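Side-chain contacts in aminopeptidase N family protein (Idiomarina loihiensis L2TR, PDB 4FGM), which is probably a zinc-dependent aminopeptidase of the M61 family, removing residues from the amino ends of peptides: residues 210-213 against 217-220; 270-275 against 316-321. One frame throughout, in Å; residues are numbered along the deposited sequence.

Contact 1 of 2, residues 210-213 against 217-220; sequences TQIS and EAPF
Glu217 meets Ile212 through the backbone: its N lies 3.3 Å from Ile212 O, and their CA atoms, 5.6 Å apart, are the closest pair of the two segments. Its CB points away from the helix, and with CG anti to the backbone N (chi1 -174°) and the chain extended beyond it, the carboxylate is carried off to a salt bridge between OE1 and Lys414 NZ. Ala218 makes the side-chain contact. Its CB comes alongside the CG1 branch of Ile212 at 4.4 Å, a loose van der Waals touch. Ile212 supplies 68 of the 134 Å² buried between the segments, so one buried isoleucine makes up about half of the interface. This is local packing: the chain leaves helix 197-215, passes Ile212 in an irregular connection, and then enters strand 222-230 of the five-stranded mixed sheet. Pro219, next in line, rests on Trp279 and on Trp409 of helix 401-413. Phe220 folds back over its own segment. Ala218 CB sits 4.1 Å above one face of its ring, displaced toward the rim, so the same methyl group touches Ile212 and the aromatic ring. The Phe220 ring also meets those of Tyr223 and Tyr275, with planes inclined at about 50° and 60°.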
# COMPACT_ATOMS: atom_id res chain seq x y z
N THR A 210 -14.58 9.80 -11.73
CA THR A 210 -13.99 9.03 -12.82
C THR A 210 -14.07 7.54 -12.52
O THR A 210 -14.37 6.74 -13.40
CB THR A 210 -12.52 9.43 -13.04
OG1 THR A 210 -12.47 10.77 -13.54
CG2 THR A 210 -11.85 8.52 -14.03
N GLN A 211 -13.80 7.16 -11.28
CA GLN A 211 -13.84 5.75 -10.93
C GLN A 211 -15.26 5.18 -10.90
O GLN A 211 -15.51 4.09 -11.44
CB GLN A 211 -13.12 5.52 -9.59
CG GLN A 211 -11.61 5.80 -9.71
CD GLN A 211 -10.77 5.14 -8.63
OE1 GLN A 211 -11.03 4.00 -8.22
NE2 GLN A 211 -9.72 5.83 -8.18
N ILE A 212 -16.20 5.91 -10.30
CA ILE A 212 -17.58 5.45 -10.25
C ILE A 212 -18.12 5.32 -11.68
O ILE A 212 -18.85 4.38 -11.99
CB ILE A 212 -18.47 6.42 -9.46
CG1 ILE A 212 -18.03 6.43 -7.99
CG2 ILE A 212 -19.92 6.00 -9.56
CD1 ILE A 212 -18.63 7.56 -7.17
N SER A 213 -17.77 6.27 -12.55
CA SER A 213 -18.21 6.21 -13.94
C SER A 213 -17.61 4.97 -14.60
O SER A 213 -18.26 4.31 -15.40
CB SER A 213 -17.74 7.44 -14.73
OG SER A 213 -18.41 8.60 -14.29
N GLU A 217 -20.94 1.89 -11.19
CA GLU A 217 -21.61 1.52 -9.95
C GLU A 217 -20.64 1.58 -8.78
O GLU A 217 -19.46 1.28 -8.94
CB GLU A 217 -22.16 0.10 -10.09
CG GLU A 217 -23.02 -0.36 -8.93
CD GLU A 217 -23.76 -1.64 -9.25
OE1 GLU A 217 -24.17 -1.81 -10.42
OE2 GLU A 217 -23.96 -2.47 -8.33
N ALA A 218 -21.13 1.96 -7.60
CA ALA A 218 -20.30 2.04 -6.41
C ALA A 218 -20.77 0.99 -5.40
O ALA A 218 -21.97 0.86 -5.16
CB ALA A 218 -20.39 3.42 -5.80
N PRO A 219 -19.84 0.24 -4.80
CA PRO A 219 -20.22 -0.79 -3.82
C PRO A 219 -20.49 -0.27 -2.41
O PRO A 219 -20.80 -1.04 -1.51
CB PRO A 219 -19.03 -1.75 -3.86
CG PRO A 219 -17.88 -0.81 -4.07
CD PRO A 219 -18.41 0.14 -5.14
N PHE A 220 -20.38 1.04 -2.23
CA PHE A 220 -20.60 1.65 -0.92
C PHE A 220 -21.64 2.77 -1.03
O PHE A 220 -21.97 3.21 -2.13
CB PHE A 220 -19.29 2.23 -0.38
CG PHE A 220 -18.48 2.98 -1.41
CD1 PHE A 220 -17.38 2.39 -2.02
CD2 PHE A 220 -18.84 4.27 -1.79
CE1 PHE A 220 -16.65 3.07 -3.00
CE2 PHE A 220 -18.12 4.96 -2.77
CZ PHE A 220 -17.02 4.36 -3.37

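Contact 2 of 2, residues 270-275 against 316-321; sequences LCCHEY and YLLHTS. With ZN (zinc ion), chain C; MAE (maleic acid), chain B.
Between residues 270-275 and 316-321 the touch rests on one cysteine, Cys272, two atoms of which meet different leucines. Its SG lies 3.9 Å from Leu317 CB, while its CB lies 4.0 Å from the CD1 methyl of Leu318. The thiol is anti to the backbone N (chi1 -177°), which extends SG toward helix 308-320. Leu318 brings CD1 across with a chi1 of -122°, away from the usual staggered values. All three residues are buried. The nearest CA atoms, of Cys272 and Leu318, are 7.6 Å apart, and the segments bury 109 Å² between them, a small area because one residue of 270-275 takes part. At the end of helix 308-320, Leu317 O accepts from both Ser321 N and Ser321 OG, the latter at 2.6 Å and in the carbonyl plane. The next residue after Cys272, His273, binds zinc through NE2 at 2.3 Å, and its ND1 is hydrogen-bonded to Asp314, itself on helix 308-320. Maleic acid O2 also binds the metal at 2.3 Å. His273, Glu274 and His277 on helix 262-277 form the HExxH motif, and Glu307, from outside that helix, is the third protein ligand, as in gluzincin-type metallopeptidases.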
# COMPACT_ATOMS: atom_id res chain seq x y z
N LEU A 270 -2.10 8.05 -4.07
CA LEU A 270 -2.38 7.15 -2.95
C LEU A 270 -3.89 7.02 -2.73
O LEU A 270 -4.40 5.90 -2.56
CB LEU A 270 -1.73 7.67 -1.66
CG LEU A 270 -2.01 6.88 -0.37
CD1 LEU A 270 -1.55 5.43 -0.50
CD2 LEU A 270 -1.29 7.55 0.78
N CYS A 271 -4.60 8.15 -2.74
CA CYS A 271 -6.05 8.13 -2.53
C CYS A 271 -6.73 7.38 -3.66
O CYS A 271 -7.63 6.57 -3.43
CB CYS A 271 -6.61 9.55 -2.48
SG CYS A 271 -5.97 10.55 -1.14
N CYS A 272 -6.29 7.65 -4.88
CA CYS A 272 -6.83 7.00 -6.06
C CYS A 272 -6.63 5.48 -5.96
O CYS A 272 -7.48 4.70 -6.38
CB CYS A 272 -6.13 7.54 -7.31
SG CYS A 272 -6.74 6.88 -8.85
N HIS A 273 -5.49 5.09 -5.39
CA HIS A 273 -5.14 3.69 -5.23
C HIS A 273 -6.06 2.98 -4.23
O HIS A 273 -6.60 1.90 -4.51
CB HIS A 273 -3.68 3.60 -4.76
CG HIS A 273 -3.16 2.20 -4.64
ND1 HIS A 273 -2.39 1.61 -5.62
CD2 HIS A 273 -3.31 1.27 -3.67
CE1 HIS A 273 -2.08 0.38 -5.25
NE2 HIS A 273 -2.62 0.15 -4.07
N GLU A 274 -6.26 3.58 -3.06
CA GLU A 274 -7.11 2.96 -2.06
C GLU A 274 -8.57 2.91 -2.50
O GLU A 274 -9.27 1.92 -2.29
CB GLU A 274 -6.98 3.70 -0.73
CG GLU A 274 -5.55 3.81 -0.18
CD GLU A 274 -4.79 2.49 -0.20
OE1 GLU A 274 -5.43 1.43 -0.10
OE2 GLU A 274 -3.55 2.51 -0.29
N TYR A 275 -9.02 4.00 -3.13
CA TYR A 275 -10.40 4.10 -3.61
C TYR A 275 -10.68 2.99 -4.62
O TYR A 275 -11.70 2.30 -4.54
CB TYR A 275 -10.61 5.47 -4.27
CG TYR A 275 -12.06 5.88 -4.43
CD1 TYR A 275 -12.84 6.22 -3.32
CD2 TYR A 275 -12.65 5.98 -5.70
CE1 TYR A 275 -14.15 6.64 -3.47
CE2 TYR A 275 -13.96 6.40 -5.86
CZ TYR A 275 -14.71 6.74 -4.75
OH TYR A 275 -15.99 7.20 -4.90
N TYR A 316 -2.59 6.32 -13.80
CA TYR A 316 -3.28 6.52 -15.07
C TYR A 316 -4.59 7.31 -14.93
O TYR A 316 -4.83 8.27 -15.67
CB TYR A 316 -3.54 5.17 -15.74
CG TYR A 316 -4.19 5.28 -17.10
CD1 TYR A 316 -3.58 6.01 -18.12
CD2 TYR A 316 -5.43 4.69 -17.35
CE1 TYR A 316 -4.19 6.15 -19.37
CE2 TYR A 316 -6.05 4.82 -18.59
CZ TYR A 316 -5.43 5.55 -19.59
OH TYR A 316 -6.05 5.69 -20.82
N LEU A 317 -5.42 6.91 -13.97
CA LEU A 317 -6.70 7.60 -13.76
C LEU A 317 -6.49 9.06 -13.35
O LEU A 317 -7.39 9.89 -13.49
CB LEU A 317 -7.52 6.87 -12.69
CG LEU A 317 -8.01 5.48 -13.12
CD1 LEU A 317 -8.94 4.93 -12.05
CD2 LEU A 317 -8.73 5.57 -14.47
N LEU A 318 -5.29 9.37 -12.85
CA LEU A 318 -4.96 10.73 -12.44
C LEU A 318 -4.83 11.61 -13.69
O LEU A 318 -5.15 12.80 -13.67
CB LEU A 318 -3.66 10.73 -11.64
CG LEU A 318 -3.68 11.28 -10.21
CD1 LEU A 318 -4.82 10.69 -9.39
CD2 LEU A 318 -2.35 10.96 -9.56
N HIS A 319 -4.37 11.00 -14.78
CA HIS A 319 -4.22 11.72 -16.05
C HIS A 319 -5.56 11.72 -16.77
O HIS A 319 -5.95 12.71 -17.38
CB HIS A 319 -3.18 11.05 -16.94
CG HIS A 319 -3.20 11.54 -18.36
ND1 HIS A 319 -2.85 12.82 -18.70
CD2 HIS A 319 -3.56 10.92 -19.50
CE1 HIS A 319 -3.01 12.98 -20.01
NE2 HIS A 319 -3.44 11.84 -20.52
N THR A 320 -6.24 10.58 -16.69
CA THR A 320 -7.53 10.40 -17.34
C THR A 320 -8.61 11.34 -16.79
O THR A 320 -9.53 11.72 -17.51
CB THR A 320 -7.99 8.94 -17.19
OG1 THR A 320 -8.06 8.34 -18.49
CG2 THR A 320 -9.33 8.84 -16.51
N SER A 321 -8.48 11.70 -15.52
CA SER A 321 -9.44 12.60 -14.90
C SER A 321 -8.98 14.03 -15.09
O SER A 321 -9.65 14.97 -14.65
CB SER A 321 -9.57 12.28 -13.42
OG SER A 321 -8.29 12.26 -12.81
ZN ZN C . -2.90 -1.80 -2.96
C1 MAE B . -1.76 -1.67 -0.54
O1 MAE B . -1.49 -2.83 -1.00
O2 MAE B . -2.89 -1.18 -0.78
C2 MAE B . -0.73 -1.00 0.29
C3 MAE B . -0.30 -1.24 1.52
C4 MAE B . -0.76 -2.30 2.42
O3 MAE B . -1.67 -3.12 2.18
O4 MAE B . -0.13 -2.37 3.49

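In the fold
Along the chain, contact 1 closes before contact 2 opens, and their centres lie 13 Å apart on the same side of the chain's centre. Helix 197-215, which contributes residues 210-213, is wedged against both helices of contact 2. Gln211 NE2 reaches Cys272 O at 3.1 Å, probably as a hydrogen bond, and Ile212 CD1 and Phe220 CZ pack against Tyr275 OH at 3.5 and 3.4 Å. Toward helix 308-320, Thr210 OG1 lies 3.3 Å from Ser321 CB. Contact 1 lies away from the zinc and maleic acid site, whereas contact 2 includes a zinc ligand; Gln211 and Ile212 tie helix 197-215, and Phe220 ties the connection after it, to the zinc-bearing helix 262-277.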